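Side-chain contacts in putative sensory box/GGDEF family protein (Vibrio parahaemolyticus, PDB 3LID), which probably makes cyclic di-GMP from GTP in its GGDEF domain under control of the extracellular PDC-fold sensor domain described here: residues 114-119 with 137-142; 150-155 with 254-259; 197-202 with 210-215; 227-232 with 246-251. All blocks are in the same frame, centred on the assembly; numbering follows the deposited sequence.

The four contacts run along an elongated sensor built from two antiparallel sheets, a worked example of the tandem PDC (Cache) architecture. Contacts 1 and 2, with centres about 16 Å apart, share one phosphate: R116, Y118 and R139 reach it from contact 1, R153 from contact 2, and R116 NH2 comes within 3.5 Å of R153 NH2. The anion, probably from the crystallisation liquor, may mark a pocket beside the seven-stranded sheet. Contact 2 also joins that sheet to the second one, and contact 3 extends the junction where Y210 packs on P150 and I213 on L137. Contact 4, in the second sheet, lies about 17 Å from contact 3 and 34 Å from contact 1, centre to centre.

Contact 1. Residues 114-119 with 137-142; sequences SAREYF and LERDKG. With PO4 (phosphate ion), chain C.
R116 and R139 meet in a phosphate-centred contact beside the seven-stranded sheet, one from the N-cap of helix 117-124 and the other from strand 131-140. The two side chains cross at about a right angle, and their guanidinium planes are also close to perpendicular. R116 bends twice, at chi2 (-63°) and chi3 (-70°), which curls its head back between two neighbours: Y118 CE2 lies 3.5 Å above the centre of one guanidinium face, while R139 CG sits over the rim of the other. The edge is left to phosphate O4, taken by R116 NH1 at 2.8 Å and more weakly by R116 NH2. R139 answers with its backbone, R139 N donating to the same O4 at 2.9 Å in a fairly straight bond (162°). Its extended side chain leaves the anion, and R139 NH1 donates to G142 O at 3.0 Å, within the guanidinium plane but above that of the carbonyl. Y118 OH adds a bond of 2.7 Å to phosphate O2. The ion, probably from the crystallisation liquor, would thus offset the positive charge gathered here, and E136 supplies a salt bridge to R116 NH2. R153 from strand 150-160, R83 from strand 79-86, K113 and N171 of strand 163-173 also bond to the ion, which therefore lies between the sheet and helix 117-124 with the loop before it.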
# COMPACT_ATOMS: atom_id res chain seq x y z
N SER A 114 12.83 -9.50 -15.45
CA SER A 114 12.60 -10.94 -15.36
C SER A 114 13.17 -11.65 -14.14
O SER A 114 12.68 -12.78 -13.82
CB SER A 114 13.04 -11.62 -16.65
OG SER A 114 14.46 -11.51 -16.75
N ALA A 115 14.17 -11.07 -13.46
CA ALA A 115 14.75 -11.72 -12.26
C ALA A 115 13.90 -11.49 -11.00
O ALA A 115 14.09 -12.19 -9.98
CB ALA A 115 16.14 -11.21 -12.00
N ARG A 116 12.91 -10.60 -11.07
CA ARG A 116 12.14 -10.28 -9.89
C ARG A 116 11.14 -11.36 -9.56
O ARG A 116 10.48 -11.91 -10.44
CB ARG A 116 11.37 -9.00 -10.12
CG ARG A 116 12.36 -7.75 -10.12
CD ARG A 116 13.08 -7.51 -8.79
NE ARG A 116 12.12 -7.04 -7.73
CZ ARG A 116 11.67 -5.78 -7.64
NH1 ARG A 116 12.04 -4.82 -8.55
NH2 ARG A 116 10.78 -5.46 -6.63
N GLU A 117 11.00 -11.64 -8.25
CA GLU A 117 10.02 -12.67 -7.89
C GLU A 117 8.59 -12.31 -8.26
O GLU A 117 7.78 -13.19 -8.54
CB GLU A 117 10.18 -12.98 -6.39
CG GLU A 117 11.57 -13.63 -6.09
CD GLU A 117 11.75 -15.05 -6.72
OE1 GLU A 117 10.76 -15.69 -7.15
OE2 GLU A 117 12.92 -15.51 -6.87
N TYR A 118 8.26 -11.01 -8.30
CA TYR A 118 6.89 -10.66 -8.58
C TYR A 118 6.61 -10.98 -10.02
O TYR A 118 5.48 -11.31 -10.37
CB TYR A 118 6.58 -9.16 -8.24
CG TYR A 118 7.16 -8.10 -9.17
CD1 TYR A 118 6.64 -7.90 -10.47
CD2 TYR A 118 8.20 -7.27 -8.73
CE1 TYR A 118 7.16 -6.89 -11.28
CE2 TYR A 118 8.72 -6.25 -9.54
CZ TYR A 118 8.21 -6.11 -10.84
OH TYR A 118 8.70 -5.08 -11.60
N PHE A 119 7.66 -10.92 -10.86
CA PHE A 119 7.50 -11.26 -12.25
C PHE A 119 7.32 -12.75 -12.45
O PHE A 119 6.42 -13.19 -13.18
CB PHE A 119 8.66 -10.76 -13.13
CG PHE A 119 8.50 -11.22 -14.54
CD1 PHE A 119 7.52 -10.66 -15.35
CD2 PHE A 119 9.29 -12.26 -15.02
CE1 PHE A 119 7.39 -11.10 -16.67
CE2 PHE A 119 9.13 -12.71 -16.35
CZ PHE A 119 8.20 -12.14 -17.13
N LEU A 137 9.44 -3.21 -1.41
CA LEU A 137 10.03 -1.90 -1.85
C LEU A 137 10.37 -1.99 -3.35
O LEU A 137 10.78 -3.03 -3.86
CB LEU A 137 11.34 -1.68 -1.08
CG LEU A 137 11.10 -1.54 0.42
CD1 LEU A 137 12.37 -1.48 1.27
CD2 LEU A 137 10.31 -0.26 0.66
N GLU A 138 10.23 -0.86 -4.02
CA GLU A 138 10.67 -0.76 -5.44
C GLU A 138 12.19 -0.84 -5.62
O GLU A 138 12.95 -0.38 -4.75
CB GLU A 138 10.20 0.53 -5.99
CG GLU A 138 8.65 0.49 -6.14
CD GLU A 138 8.04 1.74 -6.81
OE1 GLU A 138 8.70 2.77 -6.85
OE2 GLU A 138 6.86 1.72 -7.35
N ARG A 139 12.59 -1.41 -6.75
CA ARG A 139 14.03 -1.45 -7.09
C ARG A 139 14.24 -1.04 -8.56
O ARG A 139 13.32 -1.15 -9.39
CB ARG A 139 14.55 -2.90 -6.93
CG ARG A 139 14.59 -3.34 -5.42
CD ARG A 139 15.11 -4.79 -5.18
NE ARG A 139 15.14 -5.00 -3.72
CZ ARG A 139 16.18 -4.94 -2.90
NH1 ARG A 139 17.43 -4.67 -3.31
NH2 ARG A 139 15.95 -5.18 -1.57
N ASP A 140 15.49 -0.62 -8.84
CA ASP A 140 15.98 -0.30 -10.22
C ASP A 140 17.24 -1.13 -10.37
O ASP A 140 18.20 -0.93 -9.61
CB ASP A 140 16.46 1.17 -10.31
CG ASP A 140 15.41 2.19 -10.07
OD1 ASP A 140 14.23 2.00 -10.48
OD2 ASP A 140 15.79 3.28 -9.54
N LYS A 141 17.26 -2.03 -11.37
CA LYS A 141 18.42 -2.94 -11.61
C LYS A 141 18.84 -3.61 -10.32
O LYS A 141 20.05 -3.66 -9.96
CB LYS A 141 19.55 -2.11 -12.25
CG LYS A 141 19.14 -1.73 -13.68
CD LYS A 141 20.14 -0.77 -14.29
CE LYS A 141 20.53 -1.30 -15.62
NZ LYS A 141 21.32 -2.48 -15.19
N GLY A 142 17.81 -4.04 -9.55
CA GLY A 142 18.03 -4.69 -8.30
C GLY A 142 18.45 -3.82 -7.10
O GLY A 142 18.69 -4.37 -6.03
P PO4 C . 9.51 -2.29 -9.29
O1 PO4 C . 9.69 -0.79 -9.57
O2 PO4 C . 10.06 -2.96 -10.55
O3 PO4 C . 8.06 -2.67 -9.13
O4 PO4 C . 10.33 -2.71 -8.07

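Contact 2. Residues 150-155 with 254-259. With PO4 (phosphate ion), chain C.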
# COMPACT_ATOMS: atom_id res chain seq x y z
N PRO A 150 7.48 1.51 -0.70
CA PRO A 150 6.75 0.25 -0.55
C PRO A 150 5.54 0.22 -1.53
O PRO A 150 4.73 1.20 -1.57
CB PRO A 150 6.27 0.24 0.95
CG PRO A 150 6.18 1.75 1.29
CD PRO A 150 7.27 2.46 0.40
N SER A 151 5.49 -0.83 -2.35
CA SER A 151 4.45 -0.93 -3.41
C SER A 151 3.77 -2.26 -3.30
O SER A 151 4.40 -3.27 -3.00
CB SER A 151 5.04 -0.95 -4.86
OG SER A 151 5.45 0.29 -5.31
N LEU A 152 2.44 -2.22 -3.56
CA LEU A 152 1.64 -3.42 -3.67
C LEU A 152 1.33 -3.57 -5.17
O LEU A 152 0.68 -2.72 -5.78
CB LEU A 152 0.38 -3.22 -2.81
CG LEU A 152 -0.36 -4.55 -2.51
CD1 LEU A 152 -1.41 -4.34 -1.29
CD2 LEU A 152 -1.01 -5.08 -3.74
N ARG A 153 1.92 -4.58 -5.78
CA ARG A 153 1.88 -4.62 -7.28
C ARG A 153 0.68 -5.48 -7.68
O ARG A 153 0.57 -6.65 -7.32
CB ARG A 153 3.18 -5.30 -7.79
CG ARG A 153 4.37 -4.30 -7.62
CD ARG A 153 5.73 -5.08 -7.74
NE ARG A 153 6.84 -4.20 -7.44
CZ ARG A 153 7.24 -3.92 -6.21
NH1 ARG A 153 6.56 -4.44 -5.13
NH2 ARG A 153 8.27 -3.09 -6.04
N ILE A 154 -0.21 -4.91 -8.49
CA ILE A 154 -1.33 -5.68 -9.09
C ILE A 154 -0.78 -6.26 -10.43
O ILE A 154 -0.08 -5.51 -11.16
CB ILE A 154 -2.47 -4.76 -9.41
CG1 ILE A 154 -2.78 -3.84 -8.18
CG2 ILE A 154 -3.67 -5.60 -9.85
CD1 ILE A 154 -3.15 -4.64 -6.89
N LEU A 155 -1.05 -7.53 -10.69
CA LEU A 155 -0.45 -8.26 -11.81
C LEU A 155 -1.55 -8.91 -12.61
O LEU A 155 -2.44 -9.48 -12.06
CB LEU A 155 0.41 -9.34 -11.22
CG LEU A 155 1.46 -8.83 -10.23
CD1 LEU A 155 2.12 -10.07 -9.58
CD2 LEU A 155 2.61 -8.02 -11.05
N LYS A 254 -7.56 -7.50 5.46
CA LYS A 254 -6.82 -8.16 4.39
C LYS A 254 -6.88 -7.19 3.21
O LYS A 254 -7.97 -6.90 2.74
CB LYS A 254 -7.41 -9.52 4.05
CG LYS A 254 -6.98 -10.51 5.18
CD LYS A 254 -7.39 -11.93 4.85
CE LYS A 254 -7.19 -12.89 6.03
NZ LYS A 254 -5.89 -12.65 6.67
N PHE A 255 -5.71 -6.63 2.85
CA PHE A 255 -5.72 -5.54 1.84
C PHE A 255 -5.03 -6.08 0.56
O PHE A 255 -3.78 -6.12 0.50
CB PHE A 255 -4.98 -4.31 2.39
CG PHE A 255 -4.97 -3.18 1.42
CD1 PHE A 255 -6.15 -2.53 1.03
CD2 PHE A 255 -3.75 -2.76 0.90
CE1 PHE A 255 -6.11 -1.46 0.12
CE2 PHE A 255 -3.68 -1.69 0.00
CZ PHE A 255 -4.82 -1.02 -0.39
N VAL A 256 -5.88 -6.47 -0.43
CA VAL A 256 -5.41 -7.03 -1.70
C VAL A 256 -4.37 -8.14 -1.42
O VAL A 256 -3.27 -8.15 -1.97
CB VAL A 256 -4.78 -5.90 -2.62
CG1 VAL A 256 -4.86 -6.41 -4.10
CG2 VAL A 256 -5.48 -4.53 -2.42
N SER A 257 -4.71 -9.03 -0.49
CA SER A 257 -3.76 -10.07 -0.08
C SER A 257 -4.54 -11.11 0.69
O SER A 257 -5.51 -10.78 1.35
CB SER A 257 -2.72 -9.48 0.89
OG SER A 257 -1.84 -10.49 1.33
N ASN A 258 -4.10 -12.33 0.67
CA ASN A 258 -4.61 -13.27 1.64
C ASN A 258 -3.95 -13.18 3.04
O ASN A 258 -4.43 -13.83 4.00
CB ASN A 258 -4.55 -14.71 1.06
CG ASN A 258 -3.20 -15.07 0.55
OD1 ASN A 258 -2.16 -14.75 1.15
ND2 ASN A 258 -3.18 -15.74 -0.62
N GLU A 259 -2.87 -12.39 3.20
CA GLU A 259 -2.21 -12.26 4.49
C GLU A 259 -2.81 -11.06 5.20
O GLU A 259 -3.17 -10.04 4.54
CB GLU A 259 -0.74 -11.96 4.18
CG GLU A 259 0.22 -11.79 5.29
CD GLU A 259 1.67 -11.73 4.69
OE1 GLU A 259 2.28 -10.61 4.69
OE2 GLU A 259 2.12 -12.80 4.20
P PO4 C . 9.51 -2.29 -9.29
O1 PO4 C . 9.69 -0.79 -9.57
O2 PO4 C . 10.06 -2.96 -10.55
O3 PO4 C . 8.06 -2.67 -9.13
O4 PO4 C . 10.33 -2.71 -8.07
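L152 projects one methyl, CD1, into the hollow formed by F255 and V256, a small apolar contact between a sheet strand and the loop that joins strands 246-254 and 260-268. The methyl meets both a carbonyl and side chains: L152 CD1 lies 3.5 Å from F255 O. The same L152 CD1 is 3.6 Å from F255 CD2 and 3.9 Å from V256 CB. In L152 a chi1 of -164° sets CG anti to the backbone N and carries the CD1 branch to the loop, where it approaches the F255 ring obliquely. A second bump comes from the loop. V256 CG1 settles into the notch beside I154 CD1 (3.7 Å) and L152 CD2 (4.1 Å), so that leucine and valine interlock. V256 CG2 meanwhile rests 3.8 Å above the centre of the F255 ring, bracing one wall of the hollow from within the loop, which continues into an ST turn where S257 OG accepts from E259 N. R153, between the two apolar residues, points to the opposite side of the strand, and its NE donates to phosphate O3 at 2.6 Å. The strand therefore carries a bound phosphate on one side and an interdomain contact on the other. Strand 150-160 runs between 163-173 and 131-140, whose A132 touches both L152 and V256; long helix 9-45 borders the loop, with Y30 edge-to-face against F255 and Q34 bonded to V256 N.

Contact 3. Residues 197-202 with 210-215; sequences KGFYIA and YGDIIP. With EDO (1,2-ethanediol), chain H.
F199 lays a ring face on the backbone of G211 and D212, packing that pins a loop beside a classic beta bulge: I201 and A202 both face L193 in the second antiparallel sheet of this PDC-type sensor. D212 N sits 3.4 Å above the F199 ring plane, over its centre, and D212 CB makes a CH-pi contact 3.8 Å from the centroid, 30° off the ring normal. The aspartate carboxylate is nearly parallel to the ring, their planes only 16° apart. G211, which has no side chain, lets the phenylalanine settle this closely on its carbonyl carbon. At the ring edge, in plane, lies the aliphatic part of K197, whose chain crosses that of D212 at about a right angle; the ionic partner of D212 is K195, which salt-bridges its OD2. D212 OD1 instead accepts at 2.8 Å from O1 of an ethanediol, probably from the crystallisation liquor, and the same O1 lies at the edge of the Y210 ring. The tyrosine leaves its backbone heading away from 197-202, yet its ring swings back so that its CE1 side meets I201 obliquely. Its backbone closes the two segments together: Y210 N donates to Y200 O at 2.8 Å. Two waters complete the seam. One spans I201 O and Y210 OH; the other accepts from Y200 N at 2.9 Å and from G211 N at 3.0 Å.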
# COMPACT_ATOMS: atom_id res chain seq x y z
N LYS A 197 4.52 -10.26 9.28
CA LYS A 197 5.85 -10.58 9.86
C LYS A 197 6.28 -9.73 11.02
O LYS A 197 7.36 -9.98 11.56
CB LYS A 197 6.95 -10.39 8.81
CG LYS A 197 7.13 -8.79 8.48
CD LYS A 197 8.30 -9.25 7.35
CE LYS A 197 8.00 -10.50 6.62
NZ LYS A 197 9.13 -11.62 6.35
N GLY A 198 5.49 -8.73 11.44
CA GLY A 198 5.81 -7.91 12.61
C GLY A 198 6.51 -6.58 12.38
O GLY A 198 6.59 -5.74 13.24
N PHE A 199 6.98 -6.35 11.13
CA PHE A 199 7.68 -5.13 10.88
C PHE A 199 6.74 -4.04 10.39
O PHE A 199 5.67 -4.34 9.83
CB PHE A 199 8.77 -5.40 9.79
CG PHE A 199 9.93 -6.23 10.33
CD1 PHE A 199 10.85 -5.61 11.16
CD2 PHE A 199 10.05 -7.53 9.96
CE1 PHE A 199 11.94 -6.41 11.66
CE2 PHE A 199 11.15 -8.34 10.48
CZ PHE A 199 12.04 -7.68 11.31
N TYR A 200 7.15 -2.81 10.56
CA TYR A 200 6.31 -1.64 10.27
C TYR A 200 6.47 -1.16 8.84
O TYR A 200 7.63 -1.04 8.35
CB TYR A 200 6.71 -0.50 11.15
CG TYR A 200 6.24 -0.67 12.60
CD1 TYR A 200 5.21 0.10 13.10
CD2 TYR A 200 6.95 -1.53 13.49
CE1 TYR A 200 4.77 -0.02 14.45
CE2 TYR A 200 6.50 -1.66 14.83
CZ TYR A 200 5.46 -0.88 15.28
OH TYR A 200 5.08 -0.99 16.63
N ILE A 201 5.34 -0.87 8.18
CA ILE A 201 5.45 -0.25 6.83
C ILE A 201 4.81 1.12 6.82
O ILE A 201 4.82 1.82 5.78
CB ILE A 201 4.85 -1.13 5.75
CG1 ILE A 201 3.39 -1.50 6.04
CG2 ILE A 201 5.68 -2.39 5.55
CD1 ILE A 201 2.75 -2.15 4.82
N ALA A 202 4.21 1.57 7.93
CA ALA A 202 3.80 2.94 8.01
C ALA A 202 3.74 3.36 9.45
O ALA A 202 3.26 2.59 10.30
CB ALA A 202 2.39 3.13 7.35
N TYR A 210 10.40 -0.73 8.01
CA TYR A 210 11.09 -1.67 7.12
C TYR A 210 12.32 -2.29 7.78
O TYR A 210 13.39 -2.49 7.12
CB TYR A 210 11.56 -1.01 5.80
CG TYR A 210 10.66 0.06 5.29
CD1 TYR A 210 9.30 -0.21 5.02
CD2 TYR A 210 11.15 1.33 4.96
CE1 TYR A 210 8.47 0.81 4.51
CE2 TYR A 210 10.33 2.34 4.47
CZ TYR A 210 9.00 2.06 4.20
OH TYR A 210 8.15 3.00 3.74
N GLY A 211 12.10 -2.74 9.02
CA GLY A 211 13.18 -3.40 9.78
C GLY A 211 13.56 -4.73 9.21
O GLY A 211 14.55 -5.31 9.68
N ASP A 212 12.80 -5.28 8.29
CA ASP A 212 13.12 -6.54 7.66
C ASP A 212 14.14 -6.28 6.52
O ASP A 212 14.75 -7.20 6.00
CB ASP A 212 11.89 -7.34 7.15
CG ASP A 212 10.82 -6.44 6.45
OD1 ASP A 212 10.94 -5.19 6.52
OD2 ASP A 212 9.91 -7.04 5.90
N ILE A 213 14.27 -5.03 6.18
CA ILE A 213 15.19 -4.62 5.06
C ILE A 213 16.36 -3.80 5.54
O ILE A 213 17.44 -3.98 5.00
CB ILE A 213 14.43 -3.75 4.03
CG1 ILE A 213 13.18 -4.48 3.53
CG2 ILE A 213 15.36 -3.45 2.78
CD1 ILE A 213 13.31 -5.86 2.98
N ILE A 214 16.16 -2.87 6.46
CA ILE A 214 17.17 -1.96 6.96
C ILE A 214 17.71 -2.46 8.28
O ILE A 214 17.00 -2.41 9.30
CB ILE A 214 16.54 -0.56 7.15
CG1 ILE A 214 15.92 -0.07 5.85
CG2 ILE A 214 17.48 0.53 7.73
CD1 ILE A 214 15.55 1.30 6.01
N PRO A 215 19.01 -2.88 8.29
CA PRO A 215 19.71 -3.48 9.46
C PRO A 215 19.60 -2.68 10.74
O PRO A 215 19.31 -3.27 11.76
CB PRO A 215 21.21 -3.51 9.03
CG PRO A 215 21.18 -3.43 7.51
CD PRO A 215 19.94 -2.57 7.18
C1 EDO H . 9.51 -3.69 3.51
O1 EDO H . 9.10 -3.80 4.93
C2 EDO H . 8.27 -3.39 2.69
O2 EDO H . 7.43 -4.56 2.67
O HOH W 1 9.99 -2.29 11.05
O HOH W 2 5.41 3.89 4.08

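Contact 4. Residues 227-232 with 246-251; sequences PDIWPR and HLIAFS
The F250 ring and the R232 side chain meet at one carbon: R232 CB approaches F250 CZ obliquely at 3.4 Å. R232 O comes near the neighbouring ring atom, 3.6 Å from F250 CE1, and I229 CG2 reaches F250 CE2 from another oblique direction at 4.3 Å. The second flat group, the R232 guanidinium, takes little part in this. A bend at chi2 (-73°) carries it away from the strand, and D228 O lies 4.0 Å above one of its faces, toward the rim. F250, by contrast, has CG wedged between its backbone N and carbonyl carbon (chi1 48°), which tips the ring toward the helix. This is helix-on-sheet packing against the second antiparallel sheet of the PDC-type sensor: residues 229-232, leading into and forming part of helix 230-234, lie against strand 246-254, with I229 CA 8.0 Å from I248 CA and R232 CA 8.3 Å from F250 CA. Two isoleucines make the other half of the contact. They cross at a slant, and their ends meet at I229 CD1 and I248 CD1, 3.5 Å apart, tighter than usual for two methyl carbons. F222 from helix 222-225 packs on both isoleucines, while I229 also touches S241 of strand 239-242. The alternate residues L247, A249 and S251 turn to the other side of the strand, where T15, A16, A19 and L23 of helix 9-45 receive them.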
# COMPACT_ATOMS: atom_id res chain seq x y z
N PRO A 227 5.93 -8.21 23.17
CA PRO A 227 5.83 -9.65 23.03
C PRO A 227 4.52 -10.26 23.56
O PRO A 227 4.04 -11.24 23.02
CB PRO A 227 7.04 -10.19 23.82
CG PRO A 227 7.68 -9.00 24.44
CD PRO A 227 7.12 -7.74 23.91
N ASP A 228 3.95 -9.63 24.59
CA ASP A 228 2.71 -10.15 25.14
C ASP A 228 1.51 -9.62 24.47
O ASP A 228 0.44 -10.17 24.68
CB ASP A 228 2.65 -9.85 26.63
CG ASP A 228 3.68 -10.61 27.32
OD1 ASP A 228 3.67 -11.84 27.07
OD2 ASP A 228 4.58 -10.01 27.95
N ILE A 229 1.67 -8.56 23.68
CA ILE A 229 0.51 -7.97 22.94
C ILE A 229 0.43 -8.55 21.52
O ILE A 229 -0.67 -8.76 20.99
CB ILE A 229 0.52 -6.44 22.96
CG1 ILE A 229 0.50 -5.89 24.44
CG2 ILE A 229 -0.63 -5.86 22.13
CD1 ILE A 229 0.66 -4.48 24.50
N TRP A 230 1.57 -8.91 20.97
CA TRP A 230 1.61 -9.54 19.62
C TRP A 230 0.65 -10.68 19.36
O TRP A 230 -0.07 -10.66 18.37
CB TRP A 230 3.06 -9.84 19.22
CG TRP A 230 3.28 -10.46 17.87
CD1 TRP A 230 3.94 -11.61 17.60
CD2 TRP A 230 2.99 -9.83 16.58
NE1 TRP A 230 4.01 -11.81 16.23
CE2 TRP A 230 3.49 -10.70 15.59
CE3 TRP A 230 2.35 -8.62 16.20
CZ2 TRP A 230 3.33 -10.46 14.21
CZ3 TRP A 230 2.20 -8.36 14.84
CH2 TRP A 230 2.71 -9.27 13.86
N PRO A 231 0.51 -11.68 20.26
CA PRO A 231 -0.48 -12.70 20.02
C PRO A 231 -1.91 -12.20 19.84
O PRO A 231 -2.69 -12.81 19.12
CB PRO A 231 -0.38 -13.60 21.34
CG PRO A 231 1.04 -13.41 21.73
CD PRO A 231 1.25 -11.89 21.56
N ARG A 232 -2.28 -11.13 20.53
CA ARG A 232 -3.63 -10.61 20.44
C ARG A 232 -3.75 -10.03 19.01
O ARG A 232 -4.78 -10.15 18.36
CB ARG A 232 -3.83 -9.49 21.48
CG ARG A 232 -3.50 -9.96 23.03
CD ARG A 232 -4.59 -10.89 23.62
NE ARG A 232 -4.18 -11.28 25.01
CZ ARG A 232 -3.22 -12.16 25.32
NH1 ARG A 232 -2.59 -12.81 24.37
NH2 ARG A 232 -2.85 -12.38 26.60
N HIS A 246 2.09 1.64 27.68
CA HIS A 246 1.51 1.91 26.35
C HIS A 246 0.14 1.27 26.33
O HIS A 246 -0.06 0.11 26.77
CB HIS A 246 2.40 1.29 25.24
CG HIS A 246 3.54 2.18 24.84
ND1 HIS A 246 4.70 2.30 25.58
CD2 HIS A 246 3.68 3.03 23.79
CE1 HIS A 246 5.49 3.19 25.02
NE2 HIS A 246 4.88 3.67 23.95
N LEU A 247 -0.80 1.99 25.72
CA LEU A 247 -2.08 1.41 25.32
C LEU A 247 -1.96 1.11 23.82
O LEU A 247 -1.55 2.00 23.07
CB LEU A 247 -3.15 2.47 25.43
CG LEU A 247 -4.46 2.07 24.75
CD1 LEU A 247 -5.12 0.79 25.36
CD2 LEU A 247 -5.43 3.28 24.75
N ILE A 248 -2.20 -0.12 23.43
CA ILE A 248 -2.16 -0.45 21.99
C ILE A 248 -3.57 -0.96 21.65
O ILE A 248 -4.07 -1.96 22.26
CB ILE A 248 -1.18 -1.55 21.73
CG1 ILE A 248 0.23 -1.08 22.12
CG2 ILE A 248 -1.19 -1.92 20.21
CD1 ILE A 248 1.14 -2.14 22.00
N ALA A 249 -4.20 -0.31 20.67
CA ALA A 249 -5.42 -0.80 20.11
C ALA A 249 -5.09 -1.35 18.71
O ALA A 249 -4.19 -0.80 18.06
CB ALA A 249 -6.46 0.32 20.01
N PHE A 250 -5.71 -2.47 18.37
CA PHE A 250 -5.29 -3.17 17.15
C PHE A 250 -6.48 -3.76 16.43
O PHE A 250 -7.56 -4.08 17.01
CB PHE A 250 -4.29 -4.29 17.51
CG PHE A 250 -4.77 -5.18 18.69
CD1 PHE A 250 -5.61 -6.27 18.49
CD2 PHE A 250 -4.34 -4.87 20.01
CE1 PHE A 250 -6.06 -7.05 19.60
CE2 PHE A 250 -4.79 -5.64 21.09
CZ PHE A 250 -5.63 -6.69 20.88
N SER A 251 -6.33 -3.89 15.11
CA SER A 251 -7.33 -4.56 14.34
C SER A 251 -6.55 -5.13 13.14
O SER A 251 -5.35 -4.84 12.97
CB SER A 251 -8.45 -3.64 13.87
OG SER A 251 -7.87 -2.68 12.98